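Local coordinates for piwi domain-containing protein (Vanderwaltozyma polyspora, PDB 5THE) that is a budding-yeast Argonaute, probably binding a guide RNA and selecting and cleaving matching target RNAs, with its C-terminal lobe holding RNA in the crystal, at residues Ser415-Val425 / Phe438-Gly449. Residues are numbered along the deposited sequence; the frame is centred on the assembly and turned at random.
With nucleotides of chain B.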
# COMPACT_ATOMS: atom_id res chain seq x y z
N SER A 415 15.96 -15.50 11.60
CA SER A 415 15.92 -14.24 12.33
C SER A 415 14.67 -14.20 13.20
O SER A 415 13.57 -14.52 12.74
CB SER A 415 15.92 -13.04 11.38
OG SER A 415 15.97 -11.83 12.11
N MET A 416 14.85 -13.80 14.46
CA MET A 416 13.74 -13.69 15.40
C MET A 416 12.95 -14.99 15.49
O MET A 416 11.72 -14.99 15.51
CB MET A 416 12.83 -12.52 15.02
CG MET A 416 13.56 -11.19 15.01
SD MET A 416 12.58 -9.92 14.21
CE MET A 416 11.40 -9.53 15.47
N GLY A 417 13.66 -16.11 15.51
CA GLY A 417 13.03 -17.40 15.64
C GLY A 417 12.29 -17.87 14.42
O GLY A 417 11.60 -18.89 14.49
N ASN A 418 12.42 -17.16 13.31
CA ASN A 418 11.67 -17.46 12.10
C ASN A 418 12.62 -17.64 10.94
O ASN A 418 13.82 -17.35 11.04
CB ASN A 418 10.63 -16.37 11.82
CG ASN A 418 9.39 -16.53 12.69
OD1 ASN A 418 8.41 -17.15 12.28
ND2 ASN A 418 9.45 -16.01 13.90
N VAL A 419 12.10 -18.14 9.82
CA VAL A 419 12.97 -18.28 8.67
C VAL A 419 13.40 -16.88 8.24
O VAL A 419 12.75 -15.87 8.55
CB VAL A 419 12.32 -19.06 7.51
CG1 VAL A 419 12.09 -20.51 7.92
CG2 VAL A 419 10.99 -18.41 7.09
N MET A 420 14.53 -16.83 7.55
CA MET A 420 15.08 -15.56 7.10
C MET A 420 14.10 -14.86 6.17
O MET A 420 13.46 -15.51 5.34
CB MET A 420 16.41 -15.80 6.39
CG MET A 420 17.30 -14.55 6.26
SD MET A 420 17.98 -14.11 7.87
CE MET A 420 18.87 -12.62 7.46
N PRO A 421 13.94 -13.54 6.27
CA PRO A 421 13.37 -12.89 5.08
C PRO A 421 14.39 -12.85 3.93
O PRO A 421 15.57 -12.88 4.23
CB PRO A 421 13.03 -11.48 5.58
CG PRO A 421 13.77 -11.30 6.86
CD PRO A 421 14.09 -12.64 7.42
N GLY A 422 14.05 -12.92 2.65
CA GLY A 422 12.89 -13.56 2.12
C GLY A 422 13.24 -14.96 1.62
O GLY A 422 13.76 -15.22 0.52
N THR A 423 12.93 -15.87 2.51
CA THR A 423 12.89 -17.28 2.21
C THR A 423 11.86 -17.54 1.11
O THR A 423 10.70 -17.15 1.22
CB THR A 423 12.52 -18.03 3.49
OG1 THR A 423 13.60 -17.91 4.42
CG2 THR A 423 12.22 -19.50 3.20
N VAL A 424 12.30 -18.20 0.04
CA VAL A 424 11.43 -18.64 -1.04
C VAL A 424 11.33 -20.15 -0.98
O VAL A 424 12.34 -20.85 -0.79
CB VAL A 424 11.96 -18.22 -2.42
CG1 VAL A 424 10.92 -18.56 -3.51
CG2 VAL A 424 12.29 -16.75 -2.44
N VAL A 425 10.13 -20.66 -1.17
CA VAL A 425 9.89 -22.08 -1.35
C VAL A 425 9.06 -22.21 -2.63
O VAL A 425 7.93 -21.71 -2.68
CB VAL A 425 9.17 -22.71 -0.15
CG1 VAL A 425 8.79 -24.17 -0.44
CG2 VAL A 425 10.06 -22.65 1.09
N PHE A 438 6.13 -19.61 -2.67
CA PHE A 438 5.98 -18.90 -1.41
C PHE A 438 7.18 -17.99 -1.22
O PHE A 438 8.31 -18.37 -1.54
CB PHE A 438 5.91 -19.85 -0.22
CG PHE A 438 4.69 -20.72 -0.18
CD1 PHE A 438 4.64 -21.90 -0.89
CD2 PHE A 438 3.61 -20.37 0.63
CE1 PHE A 438 3.53 -22.72 -0.83
CE2 PHE A 438 2.48 -21.18 0.70
CZ PHE A 438 2.44 -22.36 -0.03
N ILE A 439 6.95 -16.81 -0.67
CA ILE A 439 8.04 -15.98 -0.16
C ILE A 439 7.62 -15.44 1.20
O ILE A 439 6.52 -14.92 1.36
CB ILE A 439 8.44 -14.82 -1.09
CG1 ILE A 439 8.73 -15.30 -2.51
CG2 ILE A 439 9.67 -14.13 -0.55
CD1 ILE A 439 9.09 -14.17 -3.51
N GLN A 440 8.49 -15.60 2.18
CA GLN A 440 8.30 -14.95 3.48
C GLN A 440 9.27 -13.78 3.45
O GLN A 440 10.46 -13.96 3.68
CB GLN A 440 8.55 -15.92 4.63
CG GLN A 440 8.27 -15.37 5.99
CD GLN A 440 8.06 -16.48 7.01
OE1 GLN A 440 7.57 -17.56 6.66
NE2 GLN A 440 8.47 -16.24 8.25
N SER A 441 8.76 -12.60 3.11
CA SER A 441 9.62 -11.47 2.79
C SER A 441 9.97 -10.63 4.00
O SER A 441 10.92 -9.84 3.93
CB SER A 441 8.92 -10.61 1.73
OG SER A 441 7.55 -10.42 2.12
N HIS A 442 9.27 -10.81 5.11
CA HIS A 442 9.31 -9.92 6.25
C HIS A 442 9.96 -10.58 7.46
O HIS A 442 10.03 -11.81 7.57
CB HIS A 442 7.89 -9.49 6.62
CG HIS A 442 6.99 -10.64 6.94
ND1 HIS A 442 6.56 -11.54 5.98
CD2 HIS A 442 6.44 -11.05 8.11
CE1 HIS A 442 5.78 -12.45 6.55
NE2 HIS A 442 5.70 -12.18 7.84
N GLN A 443 10.43 -9.74 8.37
CA GLN A 443 10.75 -10.18 9.72
C GLN A 443 9.47 -10.50 10.46
O GLN A 443 8.53 -9.70 10.44
CB GLN A 443 11.49 -9.08 10.48
CG GLN A 443 12.85 -8.76 9.95
CD GLN A 443 13.96 -9.70 10.36
OE1 GLN A 443 15.02 -9.64 9.82
NE2 GLN A 443 13.73 -10.54 11.30
N ALA A 444 9.43 -11.64 11.14
CA ALA A 444 8.31 -11.92 12.03
C ALA A 444 8.62 -11.22 13.35
O ALA A 444 9.26 -11.78 14.24
CB ALA A 444 8.12 -13.42 12.18
N LEU A 445 8.17 -9.96 13.47
CA LEU A 445 8.42 -9.21 14.70
C LEU A 445 7.72 -9.85 15.88
O LEU A 445 8.22 -9.79 17.02
CB LEU A 445 8.00 -7.75 14.53
CG LEU A 445 8.62 -7.06 13.31
CD1 LEU A 445 8.04 -5.66 13.14
CD2 LEU A 445 10.17 -7.00 13.35
N LYS A 446 6.60 -10.50 15.63
CA LYS A 446 5.86 -11.19 16.66
C LYS A 446 5.35 -12.49 16.05
O LYS A 446 5.14 -12.57 14.84
CB LYS A 446 4.71 -10.31 17.17
CG LYS A 446 3.95 -10.89 18.33
CD LYS A 446 2.94 -9.91 18.87
CE LYS A 446 1.99 -10.60 19.81
NZ LYS A 446 2.72 -11.51 20.71
N GLY A 447 5.17 -13.50 16.90
CA GLY A 447 4.59 -14.78 16.53
C GLY A 447 5.41 -15.54 15.49
O GLY A 447 6.62 -15.36 15.33
N THR A 448 4.73 -16.42 14.78
CA THR A 448 5.34 -17.15 13.68
C THR A 448 4.93 -16.50 12.37
O THR A 448 3.74 -16.29 12.12
CB THR A 448 4.92 -18.61 13.72
OG1 THR A 448 5.27 -19.13 15.00
CG2 THR A 448 5.65 -19.40 12.64
N GLY A 449 5.91 -16.16 11.54
CA GLY A 449 5.60 -15.47 10.31
C GLY A 449 4.72 -16.32 9.41
O GLY A 449 4.75 -17.55 9.46
P A B 5 3.38 -6.43 7.82
OP1 A B 5 3.77 -7.13 6.56
OP2 A B 5 2.05 -5.81 7.97
O5' A B 5 3.64 -7.46 9.00
C5' A B 5 4.88 -8.14 9.09
C4' A B 5 5.10 -8.71 10.46
O4' A B 5 5.14 -7.63 11.43
C3' A B 5 3.99 -9.62 10.97
O3' A B 5 4.17 -10.94 10.51
C2' A B 5 4.10 -9.48 12.48
O2' A B 5 5.16 -10.28 12.98
C1' A B 5 4.52 -8.02 12.63
N9 A B 5 3.38 -7.14 12.87
C8 A B 5 2.53 -6.56 11.95
N7 A B 5 1.61 -5.82 12.52
C5 A B 5 1.87 -5.94 13.88
C6 A B 5 1.25 -5.40 15.01
N6 A B 5 0.19 -4.60 14.91
N1 A B 5 1.77 -5.72 16.22
C2 A B 5 2.84 -6.53 16.28
N3 A B 5 3.52 -7.10 15.29
C4 A B 5 2.96 -6.76 14.11
P A B 6 2.92 -11.83 10.04
OP1 A B 6 3.57 -13.02 9.41
OP2 A B 6 1.91 -11.01 9.34
O5' A B 6 2.22 -12.24 11.40
C5' A B 6 2.84 -13.16 12.27
C4' A B 6 2.14 -13.15 13.60
O4' A B 6 2.23 -11.82 14.17
C3' A B 6 0.65 -13.44 13.57
O3' A B 6 0.37 -14.83 13.52
C2' A B 6 0.17 -12.78 14.84
O2' A B 6 0.53 -13.61 15.94
C1' A B 6 1.05 -11.52 14.87
N9 A B 6 0.43 -10.38 14.18
C8 A B 6 0.47 -10.11 12.84
N7 A B 6 -0.16 -9.02 12.48
C5 A B 6 -0.66 -8.55 13.68
C6 A B 6 -1.43 -7.42 13.98
N6 A B 6 -1.83 -6.56 13.04
N1 A B 6 -1.76 -7.23 15.28
C2 A B 6 -1.34 -8.11 16.20
N3 A B 6 -0.60 -9.22 16.04
C4 A B 6 -0.30 -9.37 14.74
P A B 4 1.64 -0.89 8.91
OP1 A B 4 1.07 -0.51 7.59
OP2 A B 4 0.81 -0.99 10.11
O5' A B 4 2.44 -2.25 8.73
C5' A B 4 3.57 -2.30 7.89
C4' A B 4 4.73 -2.99 8.55
O4' A B 4 5.16 -2.25 9.72
C3' A B 4 4.47 -4.39 9.07
O3' A B 4 4.53 -5.34 8.02
C2' A B 4 5.57 -4.55 10.12
O2' A B 4 6.82 -4.80 9.50
C1' A B 4 5.61 -3.14 10.71
N9 A B 4 4.71 -3.00 11.86
C8 A B 4 3.34 -2.87 11.82
N7 A B 4 2.78 -2.75 13.00
C5 A B 4 3.86 -2.80 13.86
C6 A B 4 3.92 -2.72 15.25
N6 A B 4 2.80 -2.58 15.98
N1 A B 4 5.14 -2.79 15.83
C2 A B 4 6.22 -2.93 15.04
N3 A B 4 6.30 -3.01 13.70
C4 A B 4 5.06 -2.95 13.18
O HOH W 1 12.03 -12.95 11.10
O HOH W 2 9.19 -18.58 10.02
O HOH W 3 10.51 -14.29 8.76
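A non-prolyl cis peptide links Pro421 to Gly422 where the chain packs against Gln440 and Ser441. Pro421 CA makes a CA-H...O contact with Gln440 O at 3.4 Å; Gly422 CA sits 2.9 Å from Gln440 O, unusually short and perhaps partly a fault of the model.

Asn418 braces the RNA-binding loop that follows strand 438-440 with both ends of its amide. Its OD1 accepts from the backbone N of Gly449 at 2.8 Å, the donor standing above the carbonyl plane rather than on a lone pair. ND2 donates to Gly447 O, in that carbonyl's plane, and to Met416 O of its own type I' turn, so three protein bonds fix the rotation of the amide. CG lies anti to the carbonyl carbon (chi1 -79°), which lays the amide against Ala444, 3.4 Å from Asn418 ND2 to Ala444 CB. Replacing the amide by an alanine's methyl is likely to leave Gly449 N and Gly447 O without these mates and the loop freer to shift.

Three waters bridge the two segments: one links Ser415 O to Ala444 N, another joins Val419 N and Asn418 OD1 to Gln440 NE2, and the third joins Val419 O, Gln440 NE2 and His442 O. The extended Gln440 side chain, with CG anti to the backbone N (chi1 -175°), crosses Val419 at about a right angle, its CD 3.5 Å from Val419 CG2. Strands 423-425 and 438-440 pair antiparallel: Gln440 N donates to Thr423 O, and Val425 and Phe438 exchange two backbone bonds.

His442 NE2 donates to OP1 of A6 of chain B at 2.8 Å, while Lys446 N and O both bond the 2'-hydroxyl of A5 of chain B, consistent with a preference for ribose. The strand leaving this beta hairpin thus runs on into a loop that holds the RNA sugar-phosphate backbone, within the RNase H-like Piwi domain of Argonaute.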